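Local coordinates for protein Alpha/beta hydrolase (Pectobacterium atrosepticum SCRI1043, PDB 3BDV) that is probably a hydrolase of the alpha/beta-hydrolase fold, related to the YdeN-like serine hydrolases, whose natural substrate is not established, and which binds calcium in the crystal, at residues A[33-38]-A[78-82]; A[19-24]-A[45-49]; A[107-113]-A[138-143]. One frame throughout, in Å; residues are numbered along the deposited sequence.

Interaction 1. Residues A[33-38]-A[78-82]; sequences HWQSHW and LIGHS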
loop_
_atom_site.group_PDB
_atom_site.type_symbol
_atom_site.label_atom_id
_atom_site.label_comp_id
_atom_site.label_asym_id
_atom_site.label_seq_id
_atom_site.Cartn_x
_atom_site.Cartn_y
_atom_site.Cartn_z
ATOM N N HIS A 33 -2.812 -11.855 7.479
ATOM C CA HIS A 33 -2.732 -10.956 6.344
ATOM C C HIS A 33 -1.278 -10.544 6.138
ATOM O O HIS A 33 -0.516 -10.391 7.100
ATOM C CB HIS A 33 -3.598 -9.730 6.659
ATOM C CG HIS A 33 -3.846 -8.814 5.513
ATOM N ND1 HIS A 33 -2.937 -7.853 5.107
ATOM C CD2 HIS A 33 -4.965 -8.607 4.782
ATOM C CE1 HIS A 33 -3.470 -7.151 4.123
ATOM N NE2 HIS A 33 -4.696 -7.592 3.904
ATOM N N TRP A 34 -0.896 -10.403 4.878
ATOM C CA TRP A 34 0.455 -9.980 4.514
ATOM C C TRP A 34 0.947 -8.747 5.241
ATOM O O TRP A 34 2.105 -8.676 5.588
ATOM C CB TRP A 34 0.609 -9.798 2.989
ATOM C CG TRP A 34 -0.325 -8.818 2.341
ATOM C CD1 TRP A 34 -1.577 -9.086 1.831
ATOM C CD2 TRP A 34 -0.058 -7.448 2.016
ATOM N NE1 TRP A 34 -2.133 -7.968 1.308
ATOM C CE2 TRP A 34 -1.237 -6.932 1.422
ATOM C CE3 TRP A 34 1.011 -6.575 2.269
ATOM C CZ2 TRP A 34 -1.346 -5.607 1.024
ATOM C CZ3 TRP A 34 0.888 -5.259 1.878
ATOM C CH2 TRP A 34 -0.285 -4.807 1.238
ATOM N N GLN A 35 0.114 -7.747 5.453
ATOM C CA GLN A 35 0.588 -6.570 6.188
ATOM C C GLN A 35 1.014 -6.930 7.621
ATOM O O GLN A 35 1.991 -6.378 8.144
ATOM C CB GLN A 35 -0.471 -5.486 6.189
ATOM C CG GLN A 35 -0.582 -4.775 4.854
ATOM C CD GLN A 35 -1.685 -3.735 4.845
ATOM O OE1 GLN A 35 -2.732 -3.962 5.433
ATOM N NE2 GLN A 35 -1.465 -2.607 4.181
ATOM N N SER A 36 0.336 -7.921 8.203
ATOM C CA SER A 36 0.694 -8.413 9.521
ATOM C C SER A 36 1.945 -9.302 9.479
ATOM O O SER A 36 2.787 -9.235 10.384
ATOM C CB SER A 36 -0.507 -9.103 10.204
ATOM O OG SER A 36 -1.583 -8.167 10.434
ATOM N N HIS A 37 2.071 -10.175 8.485
ATOM C CA HIS A 37 3.331 -10.877 8.293
ATOM C C HIS A 37 4.467 -9.880 8.224
ATOM O O HIS A 37 5.506 -10.039 8.884
ATOM C CB HIS A 37 3.290 -11.733 7.024
ATOM C CG HIS A 37 2.576 -13.031 7.224
ATOM N ND1 HIS A 37 3.232 -14.214 7.486
ATOM C CD2 HIS A 37 1.252 -13.329 7.186
ATOM C CE1 HIS A 37 2.343 -15.185 7.611
ATOM N NE2 HIS A 37 1.131 -14.680 7.442
ATOM N N TRP A 38 4.275 -8.840 7.446
ATOM C CA TRP A 38 5.366 -7.869 7.225
ATOM C C TRP A 38 5.727 -7.074 8.480
ATOM O O TRP A 38 6.909 -6.833 8.769
ATOM C CB TRP A 38 5.044 -6.951 6.043
ATOM C CG TRP A 38 4.982 -7.676 4.732
ATOM C CD1 TRP A 38 5.063 -9.050 4.518
ATOM C CD2 TRP A 38 4.745 -7.093 3.456
ATOM N NE1 TRP A 38 4.948 -9.308 3.191
ATOM C CE2 TRP A 38 4.721 -8.140 2.514
ATOM C CE3 TRP A 38 4.572 -5.789 3.013
ATOM C CZ2 TRP A 38 4.542 -7.906 1.160
ATOM C CZ3 TRP A 38 4.393 -5.566 1.679
ATOM C CH2 TRP A 38 4.396 -6.617 0.768
ATOM N N LEU A 78 3.999 4.684 1.617
ATOM C CA LEU A 78 2.678 4.188 2.095
ATOM C C LEU A 78 2.385 2.860 1.430
ATOM O O LEU A 78 2.463 2.754 0.222
ATOM C CB LEU A 78 1.577 5.178 1.746
ATOM C CG LEU A 78 1.648 6.545 2.449
ATOM C CD1 LEU A 78 0.487 7.404 1.971
ATOM C CD2 LEU A 78 1.686 6.396 3.976
ATOM N N ILE A 79 2.066 1.838 2.207
ATOM C CA ILE A 79 1.822 0.482 1.624
ATOM C C ILE A 79 0.360 0.178 2.000
ATOM O O ILE A 79 0.013 -0.171 3.155
ATOM C CB ILE A 79 2.783 -0.575 2.162
ATOM C CG1 ILE A 79 4.254 -0.244 1.886
ATOM C CG2 ILE A 79 2.404 -1.974 1.622
ATOM C CD1 ILE A 79 5.272 -1.139 2.594
ATOM N N GLY A 80 -0.519 0.373 1.021
ATOM C CA GLY A 80 -1.945 0.277 1.241
ATOM C C GLY A 80 -2.625 -0.983 0.715
ATOM O O GLY A 80 -2.219 -1.507 -0.300
ATOM N N HIS A 81 -3.708 -1.398 1.358
ATOM C CA HIS A 81 -4.534 -2.488 0.845
ATOM C C HIS A 81 -5.971 -2.016 0.683
ATOM O O HIS A 81 -6.558 -1.506 1.634
ATOM C CB HIS A 81 -4.503 -3.705 1.802
ATOM C CG HIS A 81 -5.324 -4.878 1.344
ATOM N ND1 HIS A 81 -6.290 -5.473 2.125
ATOM C CD2 HIS A 81 -5.338 -5.541 0.163
ATOM C CE1 HIS A 81 -6.850 -6.463 1.451
ATOM N NE2 HIS A 81 -6.275 -6.540 0.260
ATOM N N SER A 82 -6.551 -2.216 -0.500
ATOM C CA SER A 82 -7.997 -1.999 -0.699
ATOM C C SER A 82 -8.442 -0.551 -0.356
ATOM O O SER A 82 -7.927 0.411 -0.931
ATOM C CB SER A 82 -8.784 -3.074 0.053
ATOM O OG SER A 82 -10.117 -3.169 -0.475
#

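Interaction 2. Residues A[19-24]-A[45-49]; sequences TMVLVP and WQRIR. With CA (calcium ion), chain C.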
loop_
_atom_site.group_PDB
_atom_site.type_symbol
_atom_site.label_atom_id
_atom_site.label_comp_id
_atom_site.label_asym_id
_atom_site.label_seq_id
_atom_site.Cartn_x
_atom_site.Cartn_y
_atom_site.Cartn_z
ATOM N N THR A 19 10.914 5.106 5.656
ATOM C CA THR A 19 10.036 4.460 6.610
ATOM C C THR A 19 8.841 3.879 5.882
ATOM O O THR A 19 8.166 4.601 5.129
ATOM C CB THR A 19 9.563 5.500 7.648
ATOM O OG1 THR A 19 10.688 5.918 8.426
ATOM C CG2 THR A 19 8.498 4.945 8.572
HETATM N N MSE A 20 8.582 2.600 6.086
HETATM C CA MSE A 20 7.389 1.987 5.531
HETATM C C MSE A 20 6.228 2.240 6.464
HETATM O O MSE A 20 6.340 1.994 7.657
HETATM C CB MSE A 20 7.548 0.482 5.436
HETATM C CG MSE A 20 8.756 0.012 4.701
HETATM SE SE MSE A 20 9.032 0.709 2.954
HETATM C CE MSE A 20 10.334 -0.573 2.317
ATOM N N VAL A 21 5.103 2.672 5.901
ATOM C CA VAL A 21 3.853 2.819 6.648
ATOM C C VAL A 21 2.771 1.881 6.076
ATOM O O VAL A 21 2.326 2.080 4.954
ATOM C CB VAL A 21 3.385 4.280 6.683
ATOM C CG1 VAL A 21 2.124 4.373 7.507
ATOM C CG2 VAL A 21 4.480 5.189 7.279
ATOM N N LEU A 22 2.353 0.892 6.875
ATOM C CA LEU A 22 1.287 -0.025 6.504
ATOM C C LEU A 22 -0.093 0.593 6.712
ATOM O O LEU A 22 -0.396 1.051 7.802
ATOM C CB LEU A 22 1.374 -1.331 7.301
ATOM C CG LEU A 22 2.675 -2.077 7.102
ATOM C CD1 LEU A 22 2.852 -3.045 8.299
ATOM C CD2 LEU A 22 2.681 -2.821 5.733
ATOM N N VAL A 23 -0.876 0.664 5.637
ATOM C CA VAL A 23 -2.260 1.164 5.656
ATOM C C VAL A 23 -3.291 0.067 5.324
ATOM O O VAL A 23 -3.562 -0.197 4.167
ATOM C CB VAL A 23 -2.463 2.337 4.683
ATOM C CG1 VAL A 23 -3.808 3.001 4.913
ATOM C CG2 VAL A 23 -1.293 3.392 4.829
ATOM N N PRO A 24 -3.874 -0.575 6.349
ATOM C CA PRO A 24 -4.928 -1.570 6.119
ATOM C C PRO A 24 -6.221 -0.971 5.616
ATOM O O PRO A 24 -6.445 0.245 5.763
ATOM C CB PRO A 24 -5.119 -2.224 7.502
ATOM C CG PRO A 24 -3.827 -1.910 8.232
ATOM C CD PRO A 24 -3.495 -0.516 7.774
ATOM N N TRP A 45 8.953 -1.237 10.897
ATOM C CA TRP A 45 7.947 -0.650 10.005
ATOM C C TRP A 45 6.785 -0.113 10.800
ATOM O O TRP A 45 6.478 -0.629 11.845
ATOM C CB TRP A 45 7.449 -1.645 8.991
ATOM C CG TRP A 45 8.504 -2.034 7.976
ATOM C CD1 TRP A 45 9.850 -1.755 8.017
ATOM C CD2 TRP A 45 8.301 -2.819 6.800
ATOM N NE1 TRP A 45 10.482 -2.308 6.920
ATOM C CE2 TRP A 45 9.565 -2.977 6.170
ATOM C CE3 TRP A 45 7.183 -3.398 6.215
ATOM C CZ2 TRP A 45 9.728 -3.674 4.981
ATOM C CZ3 TRP A 45 7.342 -4.081 5.025
ATOM C CH2 TRP A 45 8.612 -4.233 4.430
ATOM N N GLN A 46 6.157 0.935 10.290
ATOM C CA GLN A 46 5.057 1.580 10.991
ATOM C C GLN A 46 3.719 1.140 10.432
ATOM O O GLN A 46 3.650 0.555 9.363
ATOM C CB GLN A 46 5.197 3.085 10.893
ATOM C CG GLN A 46 6.431 3.677 11.609
ATOM C CD GLN A 46 6.538 3.237 13.066
ATOM O OE1 GLN A 46 5.695 3.575 13.896
ATOM N NE2 GLN A 46 7.574 2.472 13.377
ATOM N N ARG A 47 2.660 1.423 11.175
ATOM C CA ARG A 47 1.320 0.977 10.820
ATOM C C ARG A 47 0.289 1.906 11.410
ATOM O O ARG A 47 0.414 2.357 12.566
ATOM C CB ARG A 47 1.128 -0.465 11.293
ATOM C CG ARG A 47 -0.228 -1.043 11.003
ATOM C CD ARG A 47 -0.223 -2.503 11.301
ATOM N NE ARG A 47 -1.579 -3.019 11.265
ATOM C CZ ARG A 47 -1.892 -4.287 11.024
ATOM N NH1 ARG A 47 -0.959 -5.198 10.875
ATOM N NH2 ARG A 47 -3.157 -4.649 11.002
ATOM N N ILE A 48 -0.738 2.242 10.631
ATOM C CA ILE A 48 -1.714 3.219 11.118
ATOM C C ILE A 48 -2.612 2.498 12.101
ATOM O O ILE A 48 -2.814 1.297 11.991
ATOM C CB ILE A 48 -2.553 3.915 9.989
ATOM C CG1 ILE A 48 -3.388 2.896 9.216
ATOM C CG2 ILE A 48 -1.670 4.756 9.022
ATOM C CD1 ILE A 48 -4.665 3.515 8.639
ATOM N N ARG A 49 -3.149 3.254 13.042
ATOM C CA ARG A 49 -4.121 2.769 13.999
ATOM C C ARG A 49 -5.350 3.682 14.019
ATOM O O ARG A 49 -5.238 4.878 13.838
ATOM C CB ARG A 49 -3.507 2.797 15.392
ATOM C CG ARG A 49 -2.185 2.149 15.503
ATOM C CD ARG A 49 -2.211 0.653 15.246
ATOM N NE ARG A 49 -0.848 0.151 15.261
ATOM C CZ ARG A 49 -0.495 -1.075 14.881
ATOM N NH1 ARG A 49 -1.388 -1.963 14.522
ATOM N NH2 ARG A 49 0.770 -1.428 14.911
HETATM CA CA CA C . 1.403 3.914 14.157
HETATM O O HOH W 1 3.368 2.645 13.765
HETATM O O HOH W 2 -0.048 4.937 15.566
HETATM O O HOH W 3 2.837 5.555 15.255
#

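Interaction 3. Residues A[107-113]-A[138-143]; sequences PAEPMRF and LMSFTR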
loop_
_atom_site.group_PDB
_atom_site.type_symbol
_atom_site.label_atom_id
_atom_site.label_comp_id
_atom_site.label_asym_id
_atom_site.label_seq_id
_atom_site.Cartn_x
_atom_site.Cartn_y
_atom_site.Cartn_z
ATOM N N PRO A 107 -6.133 -2.047 -4.827
ATOM C CA PRO A 107 -6.951 -0.866 -4.584
ATOM C C PRO A 107 -8.384 -1.193 -4.969
ATOM O O PRO A 107 -8.614 -1.888 -5.960
ATOM C CB PRO A 107 -6.357 0.173 -5.525
ATOM C CG PRO A 107 -5.824 -0.538 -6.561
ATOM C CD PRO A 107 -5.239 -1.817 -5.971
ATOM N N ALA A 108 -9.345 -0.714 -4.184
ATOM C CA ALA A 108 -10.731 -0.939 -4.513
ATOM C C ALA A 108 -11.206 0.099 -5.563
ATOM O O ALA A 108 -10.737 1.219 -5.567
ATOM C CB ALA A 108 -11.576 -0.881 -3.232
ATOM N N GLU A 109 -12.177 -0.280 -6.379
ATOM C CA GLU A 109 -12.898 0.665 -7.211
ATOM C C GLU A 109 -13.570 1.680 -6.284
ATOM O O GLU A 109 -14.323 1.312 -5.378
ATOM C CB GLU A 109 -13.934 -0.113 -8.058
ATOM C CG GLU A 109 -14.714 0.710 -9.027
ATOM C CD GLU A 109 -13.882 1.196 -10.194
ATOM O OE1 GLU A 109 -13.422 0.353 -10.992
ATOM O OE2 GLU A 109 -13.707 2.416 -10.321
ATOM N N PRO A 110 -13.277 2.976 -6.483
ATOM C CA PRO A 110 -13.888 3.961 -5.563
ATOM C C PRO A 110 -15.418 3.918 -5.351
ATOM O O PRO A 110 -15.924 4.137 -4.233
ATOM C CB PRO A 110 -13.428 5.274 -6.164
ATOM C CG PRO A 110 -12.123 4.955 -6.763
ATOM C CD PRO A 110 -12.282 3.618 -7.360
HETATM N N MSE A 111 -16.150 3.531 -6.371
HETATM C CA MSE A 111 -17.594 3.454 -6.236
HETATM C C MSE A 111 -18.028 2.447 -5.188
HETATM O O MSE A 111 -19.077 2.648 -4.555
HETATM C CB MSE A 111 -18.229 3.162 -7.605
HETATM C CG MSE A 111 -19.749 2.963 -7.630
HETATM SE SE MSE A 111 -20.540 4.676 -7.735
HETATM C CE MSE A 111 -20.118 5.104 -9.617
ATOM N N ARG A 112 -17.271 1.349 -5.000
ATOM C CA ARG A 112 -17.658 0.350 -4.032
ATOM C C ARG A 112 -17.785 0.906 -2.639
ATOM O O ARG A 112 -18.443 0.327 -1.825
ATOM C CB ARG A 112 -16.627 -0.769 -3.982
ATOM C CG ARG A 112 -16.412 -1.505 -5.295
ATOM C CD ARG A 112 -17.550 -2.378 -5.695
ATOM N NE ARG A 112 -18.669 -1.698 -6.280
ATOM C CZ ARG A 112 -18.714 -1.254 -7.527
ATOM N NH1 ARG A 112 -17.667 -1.394 -8.347
ATOM N NH2 ARG A 112 -19.838 -0.705 -7.991
ATOM N N PHE A 113 -17.086 1.986 -2.357
ATOM C CA PHE A 113 -17.155 2.612 -1.052
ATOM C C PHE A 113 -17.690 4.045 -1.159
ATOM O O PHE A 113 -17.525 4.859 -0.233
ATOM C CB PHE A 113 -15.754 2.598 -0.427
ATOM C CG PHE A 113 -15.275 1.238 -0.042
ATOM C CD1 PHE A 113 -15.789 0.599 1.045
ATOM C CD2 PHE A 113 -14.292 0.597 -0.789
ATOM C CE1 PHE A 113 -15.326 -0.666 1.367
ATOM C CE2 PHE A 113 -13.812 -0.605 -0.440
ATOM C CZ PHE A 113 -14.338 -1.263 0.614
ATOM N N LEU A 138 -13.563 -6.449 -5.454
ATOM C CA LEU A 138 -13.744 -5.003 -5.353
ATOM C C LEU A 138 -13.110 -4.237 -6.490
ATOM O O LEU A 138 -13.333 -3.046 -6.575
ATOM C CB LEU A 138 -13.231 -4.473 -4.002
ATOM C CG LEU A 138 -13.930 -5.083 -2.794
ATOM C CD1 LEU A 138 -13.613 -4.363 -1.507
ATOM C CD2 LEU A 138 -15.450 -5.187 -3.105
HETATM N N MSE A 139 -12.380 -4.896 -7.389
HETATM C CA MSE A 139 -11.748 -4.209 -8.510
HETATM C C MSE A 139 -11.483 -5.145 -9.674
HETATM O O MSE A 139 -10.759 -6.121 -9.529
HETATM C CB MSE A 139 -10.443 -3.523 -8.041
HETATM C CG MSE A 139 -9.665 -2.777 -9.118
HETATM SE SE MSE A 139 -10.397 -1.113 -9.674
HETATM C CE MSE A 139 -9.420 0.119 -8.478
ATOM N N SER A 140 -12.106 -4.885 -10.823
ATOM C CA SER A 140 -11.835 -5.738 -12.009
ATOM C C SER A 140 -10.436 -5.428 -12.488
ATOM O O SER A 140 -9.924 -4.318 -12.285
ATOM C CB SER A 140 -12.810 -5.510 -13.179
ATOM O OG SER A 140 -12.694 -4.232 -13.758
ATOM N N PHE A 141 -9.815 -6.395 -13.143
ATOM C CA PHE A 141 -8.474 -6.151 -13.668
ATOM C C PHE A 141 -8.424 -5.021 -14.695
ATOM O O PHE A 141 -7.502 -4.192 -14.690
ATOM C CB PHE A 141 -7.872 -7.431 -14.246
ATOM C CG PHE A 141 -6.457 -7.250 -14.664
ATOM C CD1 PHE A 141 -5.467 -7.197 -13.709
ATOM C CD2 PHE A 141 -6.125 -7.057 -15.995
ATOM C CE1 PHE A 141 -4.127 -6.982 -14.075
ATOM C CE2 PHE A 141 -4.811 -6.833 -16.375
ATOM C CZ PHE A 141 -3.814 -6.791 -15.417
ATOM N N THR A 142 -9.421 -4.933 -15.572
ATOM C CA THR A 142 -9.371 -3.900 -16.601
ATOM C C THR A 142 -9.514 -2.529 -15.959
ATOM O O THR A 142 -8.882 -1.581 -16.415
ATOM C CB THR A 142 -10.340 -4.175 -17.772
ATOM O OG1 THR A 142 -11.663 -4.227 -17.285
ATOM C CG2 THR A 142 -10.003 -5.516 -18.435
ATOM N N ARG A 143 -10.289 -2.428 -14.877
ATOM C CA ARG A 143 -10.397 -1.158 -14.174
ATOM C C ARG A 143 -9.148 -0.835 -13.394
ATOM O O ARG A 143 -8.804 0.350 -13.248
ATOM C CB ARG A 143 -11.629 -1.094 -13.259
ATOM C CG ARG A 143 -12.901 -0.947 -14.018
ATOM C CD ARG A 143 -13.062 0.376 -14.699
ATOM N NE ARG A 143 -13.271 1.449 -13.736
ATOM C CZ ARG A 143 -13.500 2.713 -14.042
ATOM N NH1 ARG A 143 -13.472 3.101 -15.285
ATOM N NH2 ARG A 143 -13.733 3.600 -13.066
HETATM O O HOH W 4 -13.917 -2.358 -10.836
HETATM O O HOH W 5 -15.325 -3.085 -8.482
#

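Interaction 1. Residues A[33-38]-A[78-82]
The imidazole of His-81 is met on one face by the edges of two aromatic rings from the start of helix 34-38. His-33 comes in edge first, its NE2 3.2 Å from ND1 of His-81, in an offset edge-to-face pair with the planes at 66°. Trp-34 presents the edge of its five-membered ring to that ring in a second, nearly perpendicular pair, with centroids 5.5 Å apart. The far rim of the same indole reaches the strand two residues earlier, where CZ3 of Trp-34 touches CG2 of Ile-79 at 3.6 Å. Trp-38 adds a looser apolar contact to this methyl. Gln-35, whose CG lies over a face of the Trp-34 indole near its rim, runs out extended beyond CG (chi2 177°) and brings NE2 to 3.0 Å from Ile-79 O.

A second shell fixes these groups. ND1 of His-33 accepts a hydrogen bond from Gln-35 N at 3.1 Å, in the plane of the ring, so the N-cap bond of the helix also sets the rotation of the imidazole. The amide of Gln-35 is held by Ser-29 OG and Val-23 O; Trp-34 NE1 bonds to Ile-164 O, and NE2 of His-81 to His-163 O. The result is a buried aromatic cluster packing a helix start against the strand that leads into a probable nucleophile elbow (Gly-80, Ser-82, Gly-84), the strand-turn-helix feature of alpha/beta-hydrolases.

Interaction 2. Residues A[19-24]-A[45-49]
Strands 19-23 and 46-47 run parallel, joined by three backbone hydrogen bonds: Gln-46 N to Met-20 O and Leu-22 N to Gln-46 O, both 2.8 Å, and Ile-48 N to Leu-22 O. On one side of the sheet, selenomethionine Met-20 lies alongside Trp-45. Its CG sits over the indole, 3.5 Å from the centroid of the five-membered ring, a CH-pi contact; the bend at chi2 (-53°) carries SE above the six-membered ring at 5.0 Å, a more distant Met-aromatic contact. Arg-47 extends on this side past Leu-22, the aliphatic CG against CB, and its guanidinium reaches CG of Pro-24. Glu-39 and Asp-28 form salt bridges with that guanidinium.

The other side carries Val-21 and Gln-46. Ile-48 packs beside the end of strand 19-23, its CD1 on CG1 of Val-23, while CG1 of Ile-48 passes 3.7 Å from CD of Pro-24, just beyond the strand. At the outer rim, Arg-47 O binds the calcium ion at 2.4 Å. A calcium-bound water accepts from Arg-47 N; Glu-68 is another ligand of the metal. With helix 34-41 as the connection, the paired strands make a beta-alpha-beta crossover at one edge of the parallel sheet.

Interaction 3. Residues A[107-113]-A[138-143]
Charge pairing comes first in this contact, where Arg-143 grips the carboxylate of Glu-109 side-on. NE binds OE1 and NH2 binds OE2, each at 3.0 Å, and both oxygens lie practically in the guanidinium plane. The fit is not fully coplanar, however: the carboxylate plane is turned 33° from that of the guanidinium, and both nitrogens approach on the syn side. Glu-109 gets there by a bend at chi2 (71°), which folds the carboxylate back toward helix 141-143. Trp-147 NE1 also donates to OE2, so OE2 has two donors, an environment that should favour the ionised carboxylate.

Other polar links are made through backbone and water. Glu-109 N donates to Leu-138 O at 3.0 Å, tying the two loops together beside the salt bridge. One water donates to Glu-109 OE1 and accepts from Ser-140 N; another accepts from Arg-112 NH1 and has a weak bond to Leu-138 O. Ser-140 caps helix 141-143, its OG accepting at 3.2 Å from Arg-143 N, the backbone nitrogen of the salt-bridging arginine.

The remaining contacts are packing. The bent side chain of selenomethionine Met-139 curls round the carbonyl of Pro-107, its CB 3.2 Å from Pro-107 O, with CE also near CG of that proline. The side chain of Leu-138 meets Ala-108 and Phe-113: its CB faces CB of Ala-108, and its CD1 reaches CZ of Phe-113 at 3.8 Å. Leu-138 also touches Ser-82 of the probable nucleophile elbow. Together these contacts join two loops that follow strands 99-105 and 128-132, at the C-terminal ends of the parallel strands, where alpha/beta-hydrolases place their active site.

How the interactions relate
Burial and chemistry change together across the three contacts. Interactions 1 and 2 are buried and share neighbouring parts of one sheet: strand 19-23 lies between strands 46-47 and 76-81, with Ile-79 N and O probably hydrogen-bonded to Val-21 O and Val-23 N, and helix 34-41 is the crossover linking the strands of interaction 2. Aromatic packing dominates the first, whereas backbone pairing with a calcium site at its rim defines the second. Interaction 3 is only partly buried and combines a salt bridge from the start of helix 141-151, a backbone bond, waters and some apolar packing. It touches interaction 1 through Ser-82 OG, against Leu-138 and Ala-108, but stays about 9 Å from interaction 2 at the nearest atoms.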